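CocE/NonD family hydrolase (Staphylococcus aureus subsp. aureus COL, PDB 3III) probably hydrolyses ester or amide bonds as a serine hydrolase of the alpha/beta-hydrolase fold, although its natural substrate is not established. Local coordinates at residues V69-D74 and V119-A124; V149-A154 and P183-A188. One frame throughout, in Å; residues are numbered along the deposited sequence.

Contact 1: residues V69-D74 and V119-A124; sequences VVMSAD and VVVKVA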
ATOM      1  N   VAL A  69      -7.036  18.769  15.269  1.00  4.37           N
ATOM      2  CA  VAL A  69      -6.732  17.461  15.781  1.00  4.70           C
ATOM      3  C   VAL A  69      -6.256  16.488  14.674  1.00  6.15           C
ATOM      4  O   VAL A  69      -6.920  16.351  13.649  1.00  7.14           O
ATOM      5  CB  VAL A  69      -7.921  16.824  16.429  1.00  4.06           C
ATOM      6  CG1 VAL A  69      -7.535  15.393  16.918  1.00  6.06           C
ATOM      7  CG2 VAL A  69      -8.484  17.742  17.540  1.00  4.46           C
ATOM      8  N   VAL A  70      -5.083  15.909  14.899  1.00  5.97           N
ATOM      9  CA  VAL A  70      -4.507  14.875  14.059  1.00  6.52           C
ATOM     10  C   VAL A  70      -4.780  13.544  14.758  1.00  7.52           C
ATOM     11  O   VAL A  70      -4.514  13.408  15.948  1.00  8.28           O
ATOM     12  CB  VAL A  70      -2.990  15.048  13.882  1.00  6.36           C
ATOM     13  CG1 VAL A  70      -2.404  13.877  13.027  1.00  4.69           C
ATOM     14  CG2 VAL A  70      -2.648  16.453  13.234  1.00  5.41           C
HETATM   15  N   MSE A  71      -5.363  12.579  14.045  1.00  7.70           N
HETATM   16  CA  MSE A  71      -5.733  11.287  14.657  1.00  8.12           C
HETATM   17  C   MSE A  71      -5.243  10.117  13.843  1.00  7.18           C
HETATM   18  O   MSE A  71      -5.136  10.229  12.607  1.00  7.79           O
HETATM   19  CB  MSE A  71      -7.248  11.182  14.751  1.00  9.33           C
HETATM   20  CG  MSE A  71      -7.716   9.959  15.565  1.00  8.88           C
HETATM   21 SE   MSE A  71      -9.696  10.035  15.783  1.00 17.56          SE
HETATM   22  CE  MSE A  71      -9.795  11.622  16.948  1.00  6.11           C
ATOM     23  N   SER A  72      -4.825   9.040  14.522  1.00  7.65           N
ATOM     24  CA  SER A  72      -4.610   7.767  13.866  1.00  6.12           C
ATOM     25  C   SER A  72      -5.194   6.655  14.719  1.00  6.88           C
ATOM     26  O   SER A  72      -5.331   6.763  15.990  1.00  6.66           O
ATOM     27  CB  SER A  72      -3.125   7.504  13.569  1.00  6.73           C
ATOM     28  OG  SER A  72      -2.430   7.166  14.758  1.00  9.17           O
ATOM     29  N   ALA A  73      -5.520   5.543  14.053  1.00  5.96           N
ATOM     30  CA  ALA A  73      -6.119   4.389  14.752  1.00  6.08           C
ATOM     31  C   ALA A  73      -5.710   3.042  14.140  1.00  6.80           C
ATOM     32  O   ALA A  73      -5.700   2.856  12.927  1.00  6.79           O
ATOM     33  CB  ALA A  73      -7.611   4.516  14.795  1.00  5.49           C
ATOM     34  N   ASP A  74      -5.420   2.077  15.020  1.00  8.19           N
ATOM     35  CA  ASP A  74      -5.040   0.751  14.641  1.00  6.58           C
ATOM     36  C   ASP A  74      -5.259  -0.197  15.826  1.00  6.13           C
ATOM     37  O   ASP A  74      -5.758   0.186  16.873  1.00  6.14           O
ATOM     38  CB  ASP A  74      -3.561   0.747  14.204  1.00  6.96           C
ATOM     39  CG  ASP A  74      -2.674   1.269  15.259  1.00  7.95           C
ATOM     40  OD1 ASP A  74      -2.487   0.561  16.260  1.00  8.08           O
ATOM     41  OD2 ASP A  74      -2.254   2.433  15.132  1.00 13.03           O
ATOM     42  N   VAL A 119      -3.287  19.099  18.153  1.00  7.28           N
ATOM     43  CA  VAL A 119      -3.483  18.011  19.098  1.00  7.76           C
ATOM     44  C   VAL A 119      -3.249  16.686  18.324  1.00  8.54           C
ATOM     45  O   VAL A 119      -3.561  16.606  17.157  1.00  9.58           O
ATOM     46  CB  VAL A 119      -4.890  18.063  19.760  1.00  8.23           C
ATOM     47  CG1 VAL A 119      -5.263  16.716  20.446  1.00  7.45           C
ATOM     48  CG2 VAL A 119      -4.985  19.237  20.740  1.00  5.72           C
ATOM     49  N   VAL A 120      -2.619  15.681  18.962  1.00  8.97           N
ATOM     50  CA  VAL A 120      -2.534  14.334  18.410  1.00  8.16           C
ATOM     51  C   VAL A 120      -3.313  13.337  19.281  1.00  9.44           C
ATOM     52  O   VAL A 120      -3.079  13.244  20.503  1.00  9.11           O
ATOM     53  CB  VAL A 120      -1.068  13.863  18.169  1.00  8.49           C
ATOM     54  CG1 VAL A 120      -1.042  12.400  17.676  1.00  6.73           C
ATOM     55  CG2 VAL A 120      -0.307  14.795  17.128  1.00  6.40           C
ATOM     56  N   VAL A 121      -4.238  12.586  18.657  1.00  9.25           N
ATOM     57  CA  VAL A 121      -5.001  11.554  19.396  1.00  8.14           C
ATOM     58  C   VAL A 121      -4.613  10.236  18.816  1.00  8.41           C
ATOM     59  O   VAL A 121      -4.609  10.060  17.588  1.00  9.26           O
ATOM     60  CB  VAL A 121      -6.539  11.709  19.294  1.00  9.01           C
ATOM     61  CG1 VAL A 121      -7.236  10.538  19.997  1.00  6.67           C
ATOM     62  CG2 VAL A 121      -7.024  13.102  19.806  1.00  6.95           C
ATOM     63  N   LYS A 122      -4.234   9.301  19.688  1.00  7.43           N
ATOM     64  CA  LYS A 122      -3.809   7.950  19.257  1.00  8.95           C
ATOM     65  C   LYS A 122      -4.847   6.984  19.757  1.00  8.40           C
ATOM     66  O   LYS A 122      -5.089   6.904  20.957  1.00  8.86           O
ATOM     67  CB  LYS A 122      -2.427   7.591  19.835  1.00  9.24           C
ATOM     68  CG  LYS A 122      -1.931   6.228  19.406  1.00  8.86           C
ATOM     69  CD  LYS A 122      -1.410   6.258  17.935  1.00  8.50           C
ATOM     70  CE  LYS A 122      -1.640   4.890  17.299  1.00 11.24           C
ATOM     71  NZ  LYS A 122      -1.388   4.797  15.891  1.00  9.03           N
ATOM     72  N   VAL A 123      -5.467   6.258  18.837  1.00  8.78           N
ATOM     73  CA  VAL A 123      -6.626   5.427  19.116  1.00  8.39           C
ATOM     74  C   VAL A 123      -6.234   3.955  19.053  1.00  8.83           C
ATOM     75  O   VAL A 123      -5.641   3.497  18.068  1.00  8.29           O
ATOM     76  CB  VAL A 123      -7.780   5.671  18.108  1.00  9.47           C
ATOM     77  CG1 VAL A 123      -8.978   4.772  18.453  1.00  8.58           C
ATOM     78  CG2 VAL A 123      -8.135   7.150  18.114  1.00  9.42           C
ATOM     79  N   ALA A 124      -6.558   3.245  20.139  1.00  7.43           N
ATOM     80  CA  ALA A 124      -6.589   1.798  20.148  1.00  7.22           C
ATOM     81  C   ALA A 124      -7.992   1.341  19.755  1.00  7.11           C
ATOM     82  O   ALA A 124      -8.945   1.539  20.494  1.00  7.86           O
ATOM     83  CB  ALA A 124      -6.194   1.260  21.521  1.00  6.21           C
TER
HETATM   84  O   HOH W   1      -2.086   9.359  16.297  1.00  5.74           O
HETATM   85  O   HOH W   2      -3.292   2.024  18.426  1.00 10.89           O

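Contact 2: residues V149-A154 and P183-A188; sequences VIEWAA and PPHLKA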
ATOM      1  N   VAL A 149     -15.050   7.900  17.443  1.00  8.59           N
ATOM      2  CA  VAL A 149     -13.950   8.563  18.094  1.00  8.75           C
ATOM      3  C   VAL A 149     -13.679   9.935  17.428  1.00  8.33           C
ATOM      4  O   VAL A 149     -13.364  10.922  18.138  1.00  7.73           O
ATOM      5  CB  VAL A 149     -12.666   7.672  18.181  1.00  9.34           C
ATOM      6  CG1 VAL A 149     -11.555   8.399  18.935  1.00 10.48           C
ATOM      7  CG2 VAL A 149     -12.998   6.286  18.894  1.00  9.86           C
ATOM      8  N   ILE A 150     -13.801  10.005  16.096  1.00  8.45           N
ATOM      9  CA  ILE A 150     -13.662  11.273  15.363  1.00  9.13           C
ATOM     10  C   ILE A 150     -14.659  12.278  15.868  1.00  9.92           C
ATOM     11  O   ILE A 150     -14.302  13.411  16.183  1.00 10.11           O
ATOM     12  CB  ILE A 150     -13.800  11.085  13.810  1.00  8.57           C
ATOM     13  CG1 ILE A 150     -12.595  10.309  13.296  1.00 10.21           C
ATOM     14  CG2 ILE A 150     -13.997  12.422  13.113  1.00  6.05           C
ATOM     15  CD1 ILE A 150     -12.742   9.773  11.887  1.00  8.01           C
ATOM     16  N   GLU A 151     -15.921  11.865  15.964  1.00 10.67           N
ATOM     17  CA  GLU A 151     -16.993  12.763  16.375  1.00  9.95           C
ATOM     18  C   GLU A 151     -16.877  13.162  17.837  1.00 10.05           C
ATOM     19  O   GLU A 151     -17.203  14.284  18.187  1.00 10.64           O
ATOM     20  CB  GLU A 151     -18.358  12.154  16.034  1.00 10.74           C
ATOM     21  CG  GLU A 151     -18.558  11.998  14.508  1.00 11.58           C
ATOM     22  CD  GLU A 151     -18.334  13.313  13.726  1.00 12.83           C
ATOM     23  OE1 GLU A 151     -19.085  14.288  14.018  1.00 12.16           O
ATOM     24  OE2 GLU A 151     -17.426  13.382  12.850  1.00  8.64           O
ATOM     25  N   TRP A 152     -16.393  12.259  18.684  1.00  9.66           N
ATOM     26  CA  TRP A 152     -16.135  12.569  20.086  1.00  9.22           C
ATOM     27  C   TRP A 152     -15.034  13.648  20.240  1.00  9.69           C
ATOM     28  O   TRP A 152     -15.204  14.615  20.993  1.00  8.85           O
ATOM     29  CB  TRP A 152     -15.720  11.303  20.808  1.00  9.71           C
ATOM     30  CG  TRP A 152     -15.251  11.538  22.221  1.00  9.68           C
ATOM     31  CD1 TRP A 152     -16.019  11.572  23.347  1.00 11.84           C
ATOM     32  CD2 TRP A 152     -13.922  11.772  22.631  1.00  9.21           C
ATOM     33  NE1 TRP A 152     -15.229  11.814  24.442  1.00 11.92           N
ATOM     34  CE2 TRP A 152     -13.938  11.945  24.023  1.00 11.68           C
ATOM     35  CE3 TRP A 152     -12.697  11.840  21.954  1.00 11.19           C
ATOM     36  CZ2 TRP A 152     -12.775  12.186  24.756  1.00 11.63           C
ATOM     37  CZ3 TRP A 152     -11.553  12.057  22.686  1.00 11.52           C
ATOM     38  CH2 TRP A 152     -11.605  12.246  24.073  1.00 10.49           C
ATOM     39  N   ALA A 153     -13.951  13.475  19.495  1.00  8.35           N
ATOM     40  CA  ALA A 153     -12.822  14.375  19.480  1.00  9.17           C
ATOM     41  C   ALA A 153     -13.235  15.773  19.078  1.00  9.46           C
ATOM     42  O   ALA A 153     -12.732  16.724  19.631  1.00  9.60           O
ATOM     43  CB  ALA A 153     -11.739  13.859  18.505  1.00  7.07           C
ATOM     44  N   ALA A 154     -14.187  15.876  18.144  1.00  9.24           N
ATOM     45  CA  ALA A 154     -14.642  17.163  17.664  1.00  9.75           C
ATOM     46  C   ALA A 154     -15.350  17.975  18.722  1.00 11.03           C
ATOM     47  O   ALA A 154     -15.397  19.185  18.615  1.00  8.19           O
ATOM     48  CB  ALA A 154     -15.529  17.026  16.453  1.00  8.79           C
ATOM     49  N   PRO A 183     -17.619  10.960   8.236  1.00  8.97           N
ATOM     50  CA  PRO A 183     -17.826  11.566   9.539  1.00  9.19           C
ATOM     51  C   PRO A 183     -17.894  13.092   9.352  1.00  9.22           C
ATOM     52  O   PRO A 183     -17.020  13.649   8.649  1.00  7.79           O
ATOM     53  CB  PRO A 183     -16.553  11.136  10.343  1.00  9.85           C
ATOM     54  CG  PRO A 183     -15.961  10.009   9.597  1.00  8.63           C
ATOM     55  CD  PRO A 183     -16.319  10.272   8.159  1.00  8.90           C
ATOM     56  N   PRO A 184     -18.918  13.778   9.941  1.00  9.75           N
ATOM     57  CA  PRO A 184     -19.087  15.207   9.683  1.00 10.06           C
ATOM     58  C   PRO A 184     -17.864  16.092  10.062  1.00 10.01           C
ATOM     59  O   PRO A 184     -17.587  17.061   9.362  1.00  8.56           O
ATOM     60  CB  PRO A 184     -20.308  15.580  10.528  1.00 11.27           C
ATOM     61  CG  PRO A 184     -21.088  14.322  10.586  1.00 10.88           C
ATOM     62  CD  PRO A 184     -20.101  13.215  10.590  1.00  9.58           C
ATOM     63  N   HIS A 185     -17.108  15.702  11.081  1.00  9.35           N
ATOM     64  CA  HIS A 185     -15.921  16.480  11.494  1.00  9.07           C
ATOM     65  C   HIS A 185     -14.595  15.973  10.983  1.00  8.64           C
ATOM     66  O   HIS A 185     -13.558  16.500  11.375  1.00  8.14           O
ATOM     67  CB  HIS A 185     -15.928  16.634  13.028  1.00  9.14           C
ATOM     68  CG  HIS A 185     -17.139  17.365  13.512  1.00 11.37           C
ATOM     69  ND1 HIS A 185     -18.338  16.732  13.758  1.00  8.95           N
ATOM     70  CD2 HIS A 185     -17.362  18.690  13.702  1.00 15.32           C
ATOM     71  CE1 HIS A 185     -19.225  17.633  14.151  1.00 14.01           C
ATOM     72  NE2 HIS A 185     -18.661  18.830  14.120  1.00 11.03           N
ATOM     73  N   LEU A 186     -14.601  14.955  10.110  1.00  8.05           N
ATOM     74  CA  LEU A 186     -13.399  14.552   9.401  1.00  7.99           C
ATOM     75  C   LEU A 186     -13.260  15.558   8.247  1.00  8.63           C
ATOM     76  O   LEU A 186     -14.032  15.522   7.268  1.00  8.36           O
ATOM     77  CB  LEU A 186     -13.508  13.117   8.845  1.00  8.14           C
ATOM     78  CG  LEU A 186     -12.269  12.629   8.068  1.00  8.50           C
ATOM     79  CD1 LEU A 186     -11.039  12.560   8.992  1.00  5.82           C
ATOM     80  CD2 LEU A 186     -12.563  11.307   7.301  1.00  4.73           C
ATOM     81  N   LYS A 187     -12.297  16.464   8.369  1.00  8.55           N
ATOM     82  CA  LYS A 187     -12.112  17.567   7.427  1.00  7.35           C
ATOM     83  C   LYS A 187     -10.959  17.346   6.435  1.00  7.62           C
ATOM     84  O   LYS A 187     -10.835  18.109   5.478  1.00  8.26           O
ATOM     85  CB  LYS A 187     -11.855  18.891   8.170  1.00  7.42           C
ATOM     86  CG  LYS A 187     -12.973  19.299   9.145  1.00 11.94           C
ATOM     87  CD  LYS A 187     -14.312  19.466   8.445  1.00 14.21           C
ATOM     88  CE  LYS A 187     -15.438  19.953   9.397  1.00 17.34           C
ATOM     89  NZ  LYS A 187     -15.318  21.450   9.521  1.00 18.40           N
ATOM     90  N   ALA A 188     -10.134  16.313   6.649  1.00  7.21           N
ATOM     91  CA  ALA A 188      -8.974  16.021   5.780  1.00  7.48           C
ATOM     92  C   ALA A 188      -8.423  14.637   6.129  1.00  6.99           C
ATOM     93  O   ALA A 188      -8.572  14.185   7.283  1.00  7.04           O
ATOM     94  CB  ALA A 188      -7.884  17.095   5.968  1.00  6.15           C
TER

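Contact 1: residues V69-D74 and V119-A124
Val70 and Ser72 bond through both backbone N and O to strand 119-124, joining two neighbouring parallel strands of the alpha/beta-hydrolase sheet. Val70 N donates to Val119 O (2.8 Å) and Val70 O accepts from Val121 N; Ser72 N reaches Val121 O at 3.2 Å, and Ser72 O takes Val123 N. The pairing slackens at the C-terminal end, where Asp74 N to Val123 O is a weak 3.4 Å bond. Water 1 gives Val121 O a second donor and also bonds Ser72 OG. Water 2 lies within hydrogen-bonding distance of Val123 O and Asp74 OD1, and OD1 also accepts from Tyr76 N. On the face away from Ser72 and Lys122, the selenomethionine Met71 lies beside Val121, its CE 4.0 Å from Val121 CB.

Buried Lys122 is the polar focus. Its chain leaves with CG anti to the backbone N (chi1 -179°) and bends at chi2 and chi3, which brings NZ back over strand 69-74. There Lys122 NZ donates to Ser72 OG at 2.8 Å and also bonds Ser107 OG. The salt bridge probably offsets its charge: Lys122 NZ lies 2.6 Å from Asp74 OD2, nearly in line with the CG-OD2 bond.

Contact 2: residues V149-A154 and P183-A188
Glu151 of helix 140-154 grips His185 with both carboxylate oxygens, one on the ring and one on the backbone. Glu151 OE1 accepts from His185 ND1 at 2.6 Å, the nitrogen lying on its syn side but 23° out of the carboxylate plane, while Glu151 OE2 uses its syn lone pair for His185 N at 2.9 Å. The two flat groups are 36° apart, yet OE1 stays close to the plane of the imidazole. A bend at chi2 (-54°) curls the glutamate chain so that its end reaches the type I beta turn Pro183-Leu186, closed by its own Leu186 N to Pro183 O bond. This paired grip, which includes a His-carboxylate hydrogen bond, should fix the rotation of the imidazole and hold the turn against the helix.

Packing is tightest beside these bonds. Ala154 CB sits over one face of the His185 ring, 3.8 Å from its centroid, in a CH-pi contact, and approaches His185 CG to 3.4 Å. The buried apolar side is in ordinary contact: Ile150 CD1 lies 4.0 Å from Pro183 CG, and Ile150 CG2 stands 4.4 Å from Leu186 CB. The loose side faces solvent, where exposed Pro184 adds little area, its CD lying 3.5 Å from Glu151 OE2.

Helix 140-154 covers the sheet of the alpha/beta-hydrolase domain, and the contact ties its C-terminal part to the turn that leads into strand 186-192. His185 and Lys187 make backbone bonds to Ile163 of the adjacent strand 162-168, while Ile150 also packs on Met71 of strand 67-74.

How the contacts relate
Both segments of contact 1 precede those of contact 2 in the sequence, and the centres of the contacts lie about 11 Å apart. Strand 119-124 is followed by helix 140-154, so the second strand of contact 1 leads into the helix of contact 2. Both belong to one mixed sheet and its covering helix: helix 140-154 packs across strands 53-60, 67-74 and 119-124 and reaches the turn before strand 186-192. The contacts touch directly: Met71 SE lies 3.8 Å from Ile150 CG1, and Val123 CG2 packs 3.7 Å from Val149 CG1. Contact 1 thus joins strands within the sheet, while contact 2 fastens a covering helix to the entrance of another strand, all inside the S15-family hydrolase region.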